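Local coordinates for protein methylxanthine N1-demethylase NdmA (Pseudomonas putida, PDB 6ICN) that catalyses the first step of bacterial caffeine breakdown, removing the N1-methyl group to give theobromine and formaldehyde, using molecular oxygen and electrons supplied by NADH, at residues Phe220-Asp225 against Phe241-Ser246; Val211-Phe216 against Asp329-Gln334; Tyr156-Asn161 against Ala250-Val255; Gly198-Pro203 against Asn234-Gly239. All blocks are in the same frame, centred on the assembly; numbering follows the deposited sequence.

Contact 1: Phe220-Asp225 against Phe241-Ser246; sequences FRFVYD and FSYTCS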
loop_
_atom_site.group_PDB
_atom_site.type_symbol
_atom_site.label_atom_id
_atom_site.label_comp_id
_atom_site.label_asym_id
_atom_site.label_seq_id
_atom_site.Cartn_x
_atom_site.Cartn_y
_atom_site.Cartn_z
ATOM N N PHE A 220 12.840 -17.751 41.154
ATOM C CA PHE A 220 11.676 -17.542 42.000
ATOM C C PHE A 220 10.754 -18.743 41.853
ATOM O O PHE A 220 10.416 -19.139 40.730
ATOM C CB PHE A 220 10.941 -16.255 41.609
ATOM C CG PHE A 220 11.041 -15.150 42.631
ATOM C CD1 PHE A 220 11.074 -15.438 43.989
ATOM C CD2 PHE A 220 11.067 -13.816 42.234
ATOM C CE1 PHE A 220 11.151 -14.415 44.936
ATOM C CE2 PHE A 220 11.152 -12.785 43.183
ATOM C CZ PHE A 220 11.196 -13.093 44.527
ATOM N N ARG A 221 10.340 -19.326 42.980
ATOM C CA ARG A 221 9.421 -20.456 42.979
ATOM C C ARG A 221 8.183 -20.110 43.790
ATOM O O ARG A 221 8.295 -19.615 44.921
ATOM C CB ARG A 221 10.088 -21.718 43.542
ATOM C CG ARG A 221 11.338 -22.130 42.787
ATOM C CD ARG A 221 11.750 -23.532 43.126
ATOM N NE ARG A 221 12.987 -23.883 42.445
ATOM C CZ ARG A 221 13.561 -25.077 42.522
ATOM N NH1 ARG A 221 12.998 -26.031 43.253
ATOM N NH2 ARG A 221 14.688 -25.318 41.866
ATOM N N PHE A 222 7.007 -20.359 43.212
ATOM C CA PHE A 222 5.745 -20.122 43.909
ATOM C C PHE A 222 4.627 -20.892 43.213
ATOM O O PHE A 222 4.733 -21.240 42.031
ATOM C CB PHE A 222 5.417 -18.617 44.018
ATOM C CG PHE A 222 5.521 -17.841 42.711
ATOM C CD1 PHE A 222 6.729 -17.279 42.309
ATOM C CD2 PHE A 222 4.397 -17.635 41.932
ATOM C CE1 PHE A 222 6.813 -16.546 41.113
ATOM C CE2 PHE A 222 4.463 -16.907 40.734
ATOM C CZ PHE A 222 5.674 -16.369 40.324
ATOM N N VAL A 223 3.556 -21.168 43.970
ATOM C CA VAL A 223 2.442 -22.008 43.530
ATOM C C VAL A 223 1.119 -21.268 43.724
ATOM O O VAL A 223 0.925 -20.574 44.729
ATOM C CB VAL A 223 2.436 -23.356 44.285
ATOM C CG1 VAL A 223 1.262 -24.228 43.852
ATOM C CG2 VAL A 223 3.751 -24.089 44.073
ATOM N N TYR A 224 0.203 -21.421 42.764
ATOM C CA TYR A 224 -1.072 -20.699 42.745
ATOM C C TYR A 224 -2.165 -21.638 42.254
ATOM O O TYR A 224 -2.117 -22.108 41.114
ATOM C CB TYR A 224 -0.971 -19.454 41.851
ATOM C CG TYR A 224 -2.264 -18.691 41.575
ATOM C CD1 TYR A 224 -3.338 -18.729 42.464
ATOM C CD2 TYR A 224 -2.403 -17.918 40.419
ATOM C CE1 TYR A 224 -4.515 -18.032 42.207
ATOM C CE2 TYR A 224 -3.578 -17.209 40.157
ATOM C CZ TYR A 224 -4.629 -17.270 41.057
ATOM O OH TYR A 224 -5.801 -16.577 40.817
ATOM N N ASP A 225 -3.158 -21.906 43.105
ATOM C CA ASP A 225 -4.317 -22.715 42.714
ATOM C C ASP A 225 -5.408 -21.777 42.209
ATOM O O ASP A 225 -6.084 -21.113 43.002
ATOM C CB ASP A 225 -4.800 -23.566 43.882
ATOM C CG ASP A 225 -3.733 -24.514 44.383
ATOM O OD1 ASP A 225 -3.116 -25.206 43.540
ATOM O OD2 ASP A 225 -3.502 -24.563 45.611
ATOM N N PHE A 241 -1.103 -24.114 39.485
ATOM C CA PHE A 241 0.025 -23.466 38.813
ATOM C C PHE A 241 1.287 -23.570 39.667
ATOM O O PHE A 241 1.310 -23.061 40.790
ATOM C CB PHE A 241 -0.259 -21.978 38.575
ATOM C CG PHE A 241 -1.202 -21.676 37.437
ATOM C CD1 PHE A 241 -1.882 -22.675 36.769
ATOM C CD2 PHE A 241 -1.393 -20.350 37.037
ATOM C CE1 PHE A 241 -2.742 -22.363 35.728
ATOM C CE2 PHE A 241 -2.251 -20.034 35.993
ATOM C CZ PHE A 241 -2.925 -21.045 35.339
ATOM N N SER A 242 2.359 -24.138 39.113
ATOM C CA SER A 242 3.657 -24.149 39.785
ATOM C C SER A 242 4.677 -23.398 38.937
ATOM O O SER A 242 5.004 -23.843 37.831
ATOM C CB SER A 242 4.130 -25.579 40.049
ATOM O OG SER A 242 5.435 -25.563 40.584
ATOM N N TYR A 243 5.182 -22.275 39.456
ATOM C CA TYR A 243 6.104 -21.405 38.731
ATOM C C TYR A 243 7.541 -21.642 39.170
ATOM O O TYR A 243 7.839 -21.635 40.371
ATOM C CB TYR A 243 5.782 -19.927 38.965
ATOM C CG TYR A 243 4.458 -19.421 38.443
ATOM C CD1 TYR A 243 3.287 -19.618 39.162
ATOM C CD2 TYR A 243 4.387 -18.703 37.244
ATOM C CE1 TYR A 243 2.071 -19.127 38.710
ATOM C CE2 TYR A 243 3.172 -18.201 36.783
ATOM C CZ TYR A 243 2.021 -18.424 37.524
ATOM O OH TYR A 243 0.811 -17.950 37.084
ATOM N N THR A 244 8.438 -21.775 38.197
ATOM C CA THR A 244 9.878 -21.738 38.429
ATOM C C THR A 244 10.434 -20.679 37.495
ATOM O O THR A 244 10.477 -20.889 36.276
ATOM C CB THR A 244 10.534 -23.089 38.156
ATOM O OG1 THR A 244 9.869 -24.103 38.911
ATOM C CG2 THR A 244 12.002 -23.037 38.527
ATOM N N CYS A 245 10.829 -19.541 38.046
ATOM C CA CYS A 245 11.180 -18.374 37.237
ATOM C C CYS A 245 12.681 -18.148 37.331
ATOM O O CYS A 245 13.168 -17.599 38.322
ATOM C CB CYS A 245 10.411 -17.141 37.698
ATOM S SG CYS A 245 8.607 -17.348 37.712
ATOM N N SER A 246 13.412 -18.573 36.300
ATOM C CA SER A 246 14.855 -18.333 36.237
ATOM C C SER A 246 15.117 -16.846 36.020
ATOM O O SER A 246 14.772 -16.293 34.971
ATOM C CB SER A 246 15.484 -19.162 35.121
ATOM O OG SER A 246 15.342 -20.550 35.376
#
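Phe-220, Phe-222 and Tyr-224 face Cys-245, Tyr-243 and Phe-241 as three antiparallel hydrogen-bonded pairs, zipped by six backbone bonds. The shortest of these is Cys-245 N to Phe-220 O at 2.7 Å, and the longest Phe-222 N to Tyr-243 O at 3.2 Å. From the non-hydrogen-bonded residues between them, CA-H groups meet carbonyls of the hydrogen-bonded ones, with Val-223 CA 3.1 Å from Phe-241 O. Aromatic contacts concentrate at one pair, where the Phe-222 and Tyr-243 rings form an offset stack with planes 21° apart. Phe-222 CG stands between its own backbone N and carbonyl carbon (chi1 50°), which turns the ring onto the neighbouring strand. Its CE2 lies over the Tyr-243 ring face near the rim, 3.3 Å from Tyr-243 CD1. In return Tyr-243 CB makes a CH-pi contact over the face of the Phe-222 ring. Cys-245 SG approaches the same ring obliquely, 3.9 Å from Phe-222 CE1, a sulfur-aromatic contact. With only a methyl group at Phe-222, as in alanine, the Tyr-243 ring would probably lose its stacking partner and Cys-245 SG its aromatic neighbour. On the other sheet face, Arg-221 and Thr-244 run side by side, the guanidinium hydrogen-bonding Gln-219. The ladder is part of the antiparallel sheet in the helix-grip catalytic domain of a Rieske oxygenase, and Phe-241 brings it to caffeine.

Contact 2: Val211-Phe216 against Asp329-Gln334; sequences VPMDRF and DKVSIQ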
loop_
_atom_site.group_PDB
_atom_site.type_symbol
_atom_site.label_atom_id
_atom_site.label_comp_id
_atom_site.label_asym_id
_atom_site.label_seq_id
_atom_site.Cartn_x
_atom_site.Cartn_y
_atom_site.Cartn_z
ATOM N N VAL A 211 0.590 -15.351 47.740
ATOM C CA VAL A 211 1.284 -16.639 47.821
ATOM C C VAL A 211 2.687 -16.469 48.399
ATOM O O VAL A 211 3.336 -15.439 48.170
ATOM C CB VAL A 211 1.344 -17.315 46.439
ATOM C CG1 VAL A 211 -0.047 -17.403 45.836
ATOM C CG2 VAL A 211 2.279 -16.562 45.507
ATOM N N PRO A 212 3.197 -17.443 49.153
ATOM C CA PRO A 212 4.614 -17.402 49.532
ATOM C C PRO A 212 5.503 -17.600 48.312
ATOM O O PRO A 212 5.144 -18.304 47.367
ATOM C CB PRO A 212 4.755 -18.563 50.524
ATOM C CG PRO A 212 3.602 -19.447 50.258
ATOM C CD PRO A 212 2.494 -18.607 49.718
ATOM N N MET A 213 6.658 -16.942 48.335
ATOM C CA MET A 213 7.612 -16.970 47.231
ATOM C C MET A 213 8.994 -17.311 47.765
ATOM O O MET A 213 9.468 -16.676 48.712
ATOM C CB MET A 213 7.675 -15.624 46.496
ATOM C CG MET A 213 6.361 -15.192 45.900
ATOM S SD MET A 213 6.448 -13.516 45.235
ATOM C CE MET A 213 7.475 -13.805 43.768
ATOM N N ASP A 214 9.638 -18.296 47.146
ATOM C CA ASP A 214 10.976 -18.727 47.518
ATOM C C ASP A 214 11.976 -18.349 46.440
ATOM O O ASP A 214 11.679 -18.464 45.242
ATOM C CB ASP A 214 11.035 -20.245 47.714
ATOM C CG ASP A 214 10.053 -20.735 48.741
ATOM O OD1 ASP A 214 9.789 -19.999 49.714
ATOM O OD2 ASP A 214 9.546 -21.861 48.566
ATOM N N ARG A 215 13.165 -17.930 46.869
ATOM C CA ARG A 215 14.325 -17.830 45.994
ATOM C C ARG A 215 15.189 -19.066 46.199
ATOM O O ARG A 215 15.541 -19.400 47.336
ATOM C CB ARG A 215 15.159 -16.584 46.266
ATOM C CG ARG A 215 14.420 -15.257 46.339
ATOM C CD ARG A 215 15.454 -14.204 46.548
ATOM N NE ARG A 215 14.922 -12.848 46.681
ATOM C CZ ARG A 215 15.687 -11.786 46.877
ATOM N NH1 ARG A 215 15.146 -10.579 47.003
ATOM N NH2 ARG A 215 17.005 -11.933 46.975
ATOM N N PHE A 216 15.528 -19.738 45.107
ATOM C CA PHE A 216 16.375 -20.920 45.202
ATOM C C PHE A 216 17.110 -21.086 43.881
ATOM O O PHE A 216 16.475 -21.120 42.820
ATOM C CB PHE A 216 15.542 -22.164 45.531
ATOM C CG PHE A 216 16.371 -23.388 45.803
ATOM C CD1 PHE A 216 17.022 -23.539 47.013
ATOM C CD2 PHE A 216 16.503 -24.377 44.843
ATOM C CE1 PHE A 216 17.789 -24.661 47.269
ATOM C CE2 PHE A 216 17.269 -25.504 45.097
ATOM C CZ PHE A 216 17.914 -25.639 46.306
ATOM N N ASP A 329 -0.244 -7.244 44.489
ATOM C CA ASP A 329 0.901 -7.137 43.591
ATOM C C ASP A 329 2.145 -7.832 44.126
ATOM O O ASP A 329 3.245 -7.511 43.667
ATOM C CB ASP A 329 1.239 -5.669 43.337
ATOM C CG ASP A 329 0.177 -4.951 42.524
ATOM O OD1 ASP A 329 -0.375 -5.587 41.604
ATOM O OD2 ASP A 329 -0.071 -3.767 42.815
ATOM N N LYS A 330 2.003 -8.749 45.094
ATOM C CA LYS A 330 3.174 -9.328 45.765
ATOM C C LYS A 330 4.236 -9.821 44.784
ATOM O O LYS A 330 5.422 -9.518 44.945
ATOM C CB LYS A 330 2.766 -10.481 46.673
ATOM C CG LYS A 330 4.010 -11.041 47.400
ATOM C CD LYS A 330 3.694 -12.166 48.335
ATOM C CE LYS A 330 4.980 -12.666 48.990
ATOM N NZ LYS A 330 4.663 -13.768 49.926
ATOM N N VAL A 331 3.829 -10.584 43.764
ATOM C CA VAL A 331 4.813 -11.135 42.829
ATOM C C VAL A 331 5.598 -10.013 42.155
ATOM O O VAL A 331 6.836 -10.040 42.100
ATOM C CB VAL A 331 4.127 -12.060 41.810
ATOM C CG1 VAL A 331 5.110 -12.467 40.724
ATOM C CG2 VAL A 331 3.543 -13.314 42.499
ATOM N N SER A 332 4.892 -8.997 41.639
ATOM C CA SER A 332 5.548 -7.838 41.035
ATOM C C SER A 332 6.492 -7.131 42.009
ATOM O O SER A 332 7.621 -6.746 41.658
ATOM C CB SER A 332 4.474 -6.863 40.549
ATOM O OG SER A 332 5.060 -5.627 40.249
ATOM N N ILE A 333 6.028 -6.913 43.238
ATOM C CA ILE A 333 6.834 -6.201 44.223
ATOM C C ILE A 333 8.117 -6.967 44.511
ATOM O O ILE A 333 9.209 -6.389 44.525
ATOM C CB ILE A 333 6.024 -5.981 45.513
ATOM C CG1 ILE A 333 4.832 -5.058 45.249
ATOM C CG2 ILE A 333 6.907 -5.380 46.589
ATOM C CD1 ILE A 333 3.774 -5.122 46.360
ATOM N N GLN A 334 7.995 -8.278 44.716
ATOM C CA GLN A 334 9.157 -9.091 45.062
ATOM C C GLN A 334 10.112 -9.211 43.881
ATOM O O GLN A 334 11.335 -9.201 44.062
ATOM C CB GLN A 334 8.696 -10.462 45.548
ATOM C CG GLN A 334 7.907 -10.407 46.879
ATOM C CD GLN A 334 8.663 -9.666 47.981
ATOM O OE1 GLN A 334 9.851 -9.905 48.206
ATOM N NE2 GLN A 334 7.977 -8.743 48.658
HETATM O O HOH W 1 12.223 -10.228 46.526
#
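Lys-330 turns its CG anti to the backbone N (chi1 -178°) and stays extended beyond it, which carries NZ from the first turn of helix 330-348 to Val-211 O, while Met-213 bends at its last torsion (chi3 72°) and lays SD and CE against the same helix. The contact thus joins a helix of the helix-grip catalytic domain to the chain leading into strand 214-216 of its antiparallel sheet. Lys-330 NZ donates to Val-211 O at 2.8 Å, coming from above the carbonyl plane. The ammonium also forms a salt bridge with Glu-363, whose carboxylate accepts a bond from Met-213 N as well. Were Lys-330 a leucine, Val-211 O would probably lose this donor and Glu-363 its cationic mate. Next to this polar grip, Met-213 SD sits 3.8 Å from both Val-331 CA and Gln-334 CB, and its CE also touches the helix at Val-331 CA, 3.9 Å away. Met-213 continues onto Phe-222 of strand 219-225, linking helix and sheet through an apolar layer. Further along, a water accepts from Arg-215 NH1 in the guanidinium plane and donates to Gln-334 twice, to its backbone O at 2.8 Å and to OE1 at 2.9 Å.

Contact 3: Tyr156-Asn161 against Ala250-Val255; sequences YFSAAN and AINLEV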
loop_
_atom_site.group_PDB
_atom_site.type_symbol
_atom_site.label_atom_id
_atom_site.label_comp_id
_atom_site.label_asym_id
_atom_site.label_seq_id
_atom_site.Cartn_x
_atom_site.Cartn_y
_atom_site.Cartn_z
ATOM N N TYR A 156 15.788 -22.716 33.261
ATOM C CA TYR A 156 15.245 -24.056 33.414
ATOM C C TYR A 156 13.898 -24.186 32.705
ATOM O O TYR A 156 12.981 -23.394 32.939
ATOM C CB TYR A 156 15.103 -24.359 34.907
ATOM C CG TYR A 156 14.271 -25.570 35.275
ATOM C CD1 TYR A 156 14.751 -26.855 35.080
ATOM C CD2 TYR A 156 13.015 -25.418 35.859
ATOM C CE1 TYR A 156 13.987 -27.966 35.437
ATOM C CE2 TYR A 156 12.248 -26.520 36.236
ATOM C CZ TYR A 156 12.743 -27.792 36.015
ATOM O OH TYR A 156 11.973 -28.880 36.385
ATOM N N PHE A 157 13.785 -25.207 31.857
ATOM C CA PHE A 157 12.542 -25.635 31.222
ATOM C C PHE A 157 12.238 -27.049 31.711
ATOM O O PHE A 157 12.993 -27.980 31.414
ATOM C CB PHE A 157 12.713 -25.591 29.696
ATOM C CG PHE A 157 11.520 -26.055 28.896
ATOM C CD1 PHE A 157 10.220 -25.899 29.363
ATOM C CD2 PHE A 157 11.712 -26.608 27.635
ATOM C CE1 PHE A 157 9.113 -26.311 28.594
ATOM C CE2 PHE A 157 10.617 -27.011 26.856
ATOM C CZ PHE A 157 9.323 -26.873 27.334
ATOM N N SER A 158 11.133 -27.215 32.448
ATOM C CA SER A 158 10.882 -28.484 33.137
ATOM C C SER A 158 10.545 -29.629 32.179
ATOM O O SER A 158 10.754 -30.803 32.516
ATOM C CB SER A 158 9.752 -28.308 34.163
ATOM O OG SER A 158 8.495 -28.041 33.544
ATOM N N ALA A 159 10.008 -29.326 31.000
ATOM C CA ALA A 159 9.488 -30.358 30.114
ATOM C C ALA A 159 10.550 -30.986 29.236
ATOM O O ALA A 159 10.272 -32.007 28.598
ATOM C CB ALA A 159 8.382 -29.791 29.216
ATOM N N ALA A 160 11.748 -30.410 29.178
ATOM C CA ALA A 160 12.797 -30.966 28.335
ATOM C C ALA A 160 13.098 -32.400 28.764
ATOM O O ALA A 160 13.234 -32.686 29.957
ATOM C CB ALA A 160 14.052 -30.100 28.419
ATOM N N ASN A 161 13.136 -33.309 27.789
ATOM C CA ASN A 161 13.494 -34.710 28.021
ATOM C C ASN A 161 12.505 -35.419 28.946
ATOM O O ASN A 161 12.884 -36.321 29.697
ATOM C CB ASN A 161 14.921 -34.830 28.571
ATOM C CG ASN A 161 15.950 -34.166 27.668
ATOM O OD1 ASN A 161 16.008 -34.439 26.466
ATOM N ND2 ASN A 161 16.751 -33.268 28.242
ATOM N N ALA A 250 12.927 -15.463 32.459
ATOM C CA ALA A 250 12.362 -16.731 32.009
ATOM C C ALA A 250 11.345 -17.242 33.015
ATOM O O ALA A 250 11.596 -17.213 34.222
ATOM C CB ALA A 250 13.458 -17.771 31.802
ATOM N N ILE A 251 10.203 -17.717 32.520
ATOM C CA ILE A 251 9.148 -18.268 33.365
ATOM C C ILE A 251 8.796 -19.676 32.902
ATOM O O ILE A 251 8.403 -19.878 31.745
ATOM C CB ILE A 251 7.893 -17.385 33.371
ATOM C CG1 ILE A 251 8.231 -15.988 33.908
ATOM C CG2 ILE A 251 6.762 -18.035 34.171
ATOM C CD1 ILE A 251 7.218 -14.959 33.477
ATOM N N ASN A 252 8.905 -20.649 33.813
ATOM C CA ASN A 252 8.449 -22.012 33.579
ATOM C C ASN A 252 7.199 -22.223 34.423
ATOM O O ASN A 252 7.268 -22.196 35.660
ATOM C CB ASN A 252 9.541 -23.023 33.932
ATOM C CG ASN A 252 9.161 -24.449 33.553
ATOM O OD1 ASN A 252 9.458 -24.905 32.445
ATOM N ND2 ASN A 252 8.512 -25.159 34.470
ATOM N N LEU A 253 6.048 -22.392 33.763
ATOM C CA LEU A 253 4.767 -22.560 34.449
ATOM C C LEU A 253 4.239 -23.969 34.183
ATOM O O LEU A 253 3.872 -24.301 33.049
ATOM C CB LEU A 253 3.761 -21.498 33.997
ATOM C CG LEU A 253 2.307 -21.705 34.438
ATOM C CD1 LEU A 253 2.199 -21.817 35.971
ATOM C CD2 LEU A 253 1.417 -20.558 33.930
ATOM N N GLU A 254 4.187 -24.798 35.226
ATOM C CA GLU A 254 3.614 -26.137 35.117
ATOM C C GLU A 254 2.169 -26.097 35.591
ATOM O O GLU A 254 1.907 -25.741 36.746
ATOM C CB GLU A 254 4.417 -27.141 35.941
ATOM C CG GLU A 254 5.826 -27.372 35.429
ATOM C CD GLU A 254 6.656 -28.222 36.392
ATOM O OE1 GLU A 254 7.423 -27.658 37.215
ATOM O OE2 GLU A 254 6.518 -29.464 36.330
ATOM N N VAL A 255 1.237 -26.447 34.703
ATOM C CA VAL A 255 -0.192 -26.453 35.016
ATOM C C VAL A 255 -0.673 -27.896 35.116
ATOM O O VAL A 255 -0.576 -28.667 34.151
ATOM C CB VAL A 255 -1.026 -25.688 33.974
ATOM C CG1 VAL A 255 -2.494 -25.654 34.401
ATOM C CG2 VAL A 255 -0.494 -24.277 33.769
HETATM O O HOH W 2 9.794 -28.446 38.070
HETATM O O HOH W 3 7.229 -30.174 33.594
#
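Asn-252 grips Ser-158 with both ends of its amide. Ser-158 N donates to Asn-252 OD1 at 2.9 Å along a nearly straight N-H line (169°), though it comes from well above the carbonyl plane. Asn-252 ND2 returns a bond to Ser-158 OG at 3.0 Å, here with the hydroxyl oxygen close to the amide plane. OD1 is also met by the edge of an aromatic ring, since Phe-157 CD1 lies 3.3 Å from Asn-252 OD1 with the oxygen near the ring plane. Ser-158 OG lies between its backbone N and carbonyl carbon (chi1 67°), a torsion that places it beside both the amide and Glu-254, whose CG is 3.3 Å from Ser-158 OG. Two waters form the next shell: one joins Tyr-156 OH to Glu-254 OE1, the other Ser-158 OG to Glu-254 OE2. The Glu-254 carboxylate is thereby tied to the loop through solvent. Behind these groups, a type I beta turn from Phe-157 to Ala-160 holds Ser-158 at its second position, and the Phe-157 ring meets Phe-267 and, edge-to-face, Tyr-138. Asn-252 is bonded through its backbone to Thr-244 and Leu-253 to Leu-266, which fixes this strand between its neighbours. Asn-252 points to the loop, whereas Leu-253 touches caffeine; a connecting loop is thus pinned to the sheet face turned away from the substrate in this helix-grip domain.

Contact 4: Gly198-Pro203 against Asn234-Gly239; sequences GTLFDP and NQAPIG. With CFF (caffeine), chain F.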
loop_
_atom_site.group_PDB
_atom_site.type_symbol
_atom_site.label_atom_id
_atom_site.label_comp_id
_atom_site.label_asym_id
_atom_site.label_seq_id
_atom_site.Cartn_x
_atom_site.Cartn_y
_atom_site.Cartn_z
ATOM N N GLY A 198 -12.978 -13.718 28.444
ATOM C CA GLY A 198 -13.523 -14.888 27.765
ATOM C C GLY A 198 -12.625 -16.112 27.804
ATOM O O GLY A 198 -13.081 -17.216 27.492
ATOM N N THR A 199 -11.383 -15.947 28.237
ATOM C CA THR A 199 -10.279 -16.744 27.733
ATOM C C THR A 199 -9.533 -17.497 28.819
ATOM O O THR A 199 -9.318 -18.711 28.689
ATOM C CB THR A 199 -9.336 -15.794 26.971
ATOM O OG1 THR A 199 -10.107 -15.089 25.984
ATOM C CG2 THR A 199 -8.221 -16.551 26.291
ATOM N N LEU A 200 -9.126 -16.811 29.887
ATOM C CA LEU A 200 -8.425 -17.452 30.996
ATOM C C LEU A 200 -9.207 -17.449 32.299
ATOM O O LEU A 200 -9.166 -18.437 33.030
ATOM C CB LEU A 200 -7.061 -16.782 31.224
ATOM C CG LEU A 200 -6.027 -17.188 30.172
ATOM C CD1 LEU A 200 -4.723 -16.420 30.344
ATOM C CD2 LEU A 200 -5.795 -18.702 30.224
ATOM N N PHE A 201 -9.922 -16.378 32.617
ATOM C CA PHE A 201 -10.587 -16.285 33.908
ATOM C C PHE A 201 -12.031 -15.849 33.732
ATOM O O PHE A 201 -12.391 -15.208 32.741
ATOM C CB PHE A 201 -9.874 -15.293 34.835
ATOM C CG PHE A 201 -8.887 -15.929 35.775
ATOM C CD1 PHE A 201 -7.851 -16.723 35.289
ATOM C CD2 PHE A 201 -8.977 -15.710 37.144
ATOM C CE1 PHE A 201 -6.927 -17.302 36.153
ATOM C CE2 PHE A 201 -8.055 -16.281 38.016
ATOM C CZ PHE A 201 -7.030 -17.081 37.522
ATOM N N ASP A 202 -12.857 -16.206 34.717
ATOM C CA ASP A 202 -14.143 -15.543 34.875
ATOM C C ASP A 202 -13.907 -14.072 35.210
ATOM O O ASP A 202 -12.999 -13.754 35.990
ATOM C CB ASP A 202 -14.968 -16.184 35.998
ATOM C CG ASP A 202 -15.620 -17.486 35.590
ATOM O OD1 ASP A 202 -15.713 -17.773 34.376
ATOM O OD2 ASP A 202 -16.067 -18.215 36.498
ATOM N N PRO A 203 -14.692 -13.151 34.649
ATOM C CA PRO A 203 -14.533 -11.736 35.032
ATOM C C PRO A 203 -14.804 -11.456 36.513
ATOM O O PRO A 203 -14.341 -10.427 37.020
ATOM C CB PRO A 203 -15.527 -11.002 34.114
ATOM C CG PRO A 203 -16.416 -12.068 33.528
ATOM C CD PRO A 203 -15.592 -13.320 33.494
ATOM N N ASN A 234 -11.761 -25.577 27.085
ATOM C CA ASN A 234 -11.041 -26.737 27.602
ATOM C C ASN A 234 -9.549 -26.694 27.274
ATOM O O ASN A 234 -8.749 -27.284 28.012
ATOM C CB ASN A 234 -11.688 -28.031 27.074
ATOM C CG ASN A 234 -10.894 -29.297 27.435
ATOM O OD1 ASN A 234 -10.592 -30.122 26.562
ATOM N ND2 ASN A 234 -10.553 -29.455 28.717
ATOM N N GLN A 235 -9.149 -26.004 26.201
ATOM C CA GLN A 235 -7.725 -25.874 25.906
ATOM C C GLN A 235 -7.044 -24.776 26.718
ATOM O O GLN A 235 -5.819 -24.625 26.615
ATOM C CB GLN A 235 -7.494 -25.625 24.410
ATOM C CG GLN A 235 -7.879 -24.232 23.905
ATOM C CD GLN A 235 -9.325 -24.155 23.438
ATOM O OE1 GLN A 235 -10.193 -24.877 23.942
ATOM N NE2 GLN A 235 -9.593 -23.283 22.459
ATOM N N ALA A 236 -7.790 -24.011 27.511
ATOM C CA ALA A 236 -7.172 -23.045 28.411
ATOM C C ALA A 236 -6.341 -23.785 29.451
ATOM O O ALA A 236 -6.876 -24.675 30.135
ATOM C CB ALA A 236 -8.229 -22.183 29.100
ATOM N N PRO A 237 -5.033 -23.483 29.592
ATOM C CA PRO A 237 -4.253 -24.107 30.672
ATOM C C PRO A 237 -4.600 -23.505 32.021
ATOM O O PRO A 237 -3.880 -22.638 32.525
ATOM C CB PRO A 237 -2.796 -23.814 30.281
ATOM C CG PRO A 237 -2.857 -23.425 28.806
ATOM C CD PRO A 237 -4.174 -22.731 28.659
ATOM N N ILE A 238 -5.704 -23.957 32.609
ATOM C CA ILE A 238 -6.176 -23.466 33.898
ATOM C C ILE A 238 -6.178 -24.627 34.883
ATOM O O ILE A 238 -6.729 -25.695 34.592
ATOM C CB ILE A 238 -7.573 -22.829 33.780
ATOM C CG1 ILE A 238 -7.465 -21.412 33.196
ATOM C CG2 ILE A 238 -8.270 -22.808 35.129
ATOM C CD1 ILE A 238 -6.805 -20.409 34.130
ATOM N N GLY A 239 -5.554 -24.421 36.042
ATOM C CA GLY A 239 -5.491 -25.456 37.058
ATOM C C GLY A 239 -4.589 -25.071 38.213
ATOM O O GLY A 239 -4.537 -23.897 38.595
HETATM N N1 CFF F . -0.305 -16.901 30.782
HETATM C C2 CFF F . -1.016 -17.824 31.505
HETATM C C10 CFF F . 0.320 -15.781 31.461
HETATM C C6 CFF F . -0.185 -17.018 29.457
HETATM N N3 CFF F . -1.606 -18.873 30.876
HETATM O O11 CFF F . -1.120 -17.711 32.689
HETATM C C12 CFF F . -2.367 -19.861 31.635
HETATM C C4 CFF F . -1.488 -18.994 29.533
HETATM C C5 CFF F . -0.783 -18.091 28.822
HETATM N N9 CFF F . -1.960 -19.914 28.675
HETATM O O13 CFF F . 0.438 -16.206 28.828
HETATM N N7 CFF F . -0.817 -18.464 27.529
HETATM C C8 CFF F . -1.542 -19.585 27.441
HETATM C C14 CFF F . -0.293 -17.979 26.264
#
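Ile-238 packs closely against the backbone and ring of the facing loop: its CD1 is 3.3 Å from Leu-200 O and also touches the ring of Phe-201, with CE1 of Phe-201 3.7 Å from CD1 of Ile-238. The methyl comes to that ring obliquely, and the ring in turn stacks with Phe-192. A neighbouring contact sets Ala-236 CB 3.7 Å from Thr-199 O. The Leu-200 side chain meets the other loop more loosely, its CD2 lying 4.4 Å from both Ala-236 CB and Ile-238 CG1. With CG anti to the carbonyl carbon (chi1 -76°), its methyls are directed to the ligand as well, CD2 of Leu-200 standing 3.9 Å from C12, the N3-methyl carbon of caffeine. Pro-237, centre of an inverse gamma turn closed by a weak bond from Ile-238 N to Ala-236 O, sets its ring CD 3.6 Å from caffeine N9. Pro-237 O also approaches C12, 3.3 Å away. Outward, Gly-198 and Asn-234 are exposed and stay apart from the opposite loop. No hydrogen bond joins the loops, and Thr-199 O and Leu-200 O are buried without a polar partner in the model. The loops therefore meet by apolar packing, and Leu-200 and the Pro-237 ring offer caffeine van der Waals contact, consistent with a fit by shape on this side of the pocket.

How the contacts relate
From the N terminus, the 156-161 loop comes first and meets its partner strand only at 250-255, so contact 3 closes a long loop that encloses contacts 1 and 4 entirely. Contact 4 begins at 198-203 and closes at 234-239; it crosses contact 1, whose shorter loop runs from 220-225 to 241-246. Contact 2 starts at 211-216 and closes last, at 329-334, encompassing contact 1 and crossing contacts 3 and 4. Strands 214-216, 219-225, 239-246 and 250-257 are consecutive neighbours in one sheet, making contact 1 the bridge between contacts 2 and 3. Arg-221 N to Asp-214 O and Thr-244 N to Asn-252 O are probable hydrogen bonds along that bridge. Contact 4 adds the pocket loops, reaching contact 1 through Phe-201 and Tyr-224.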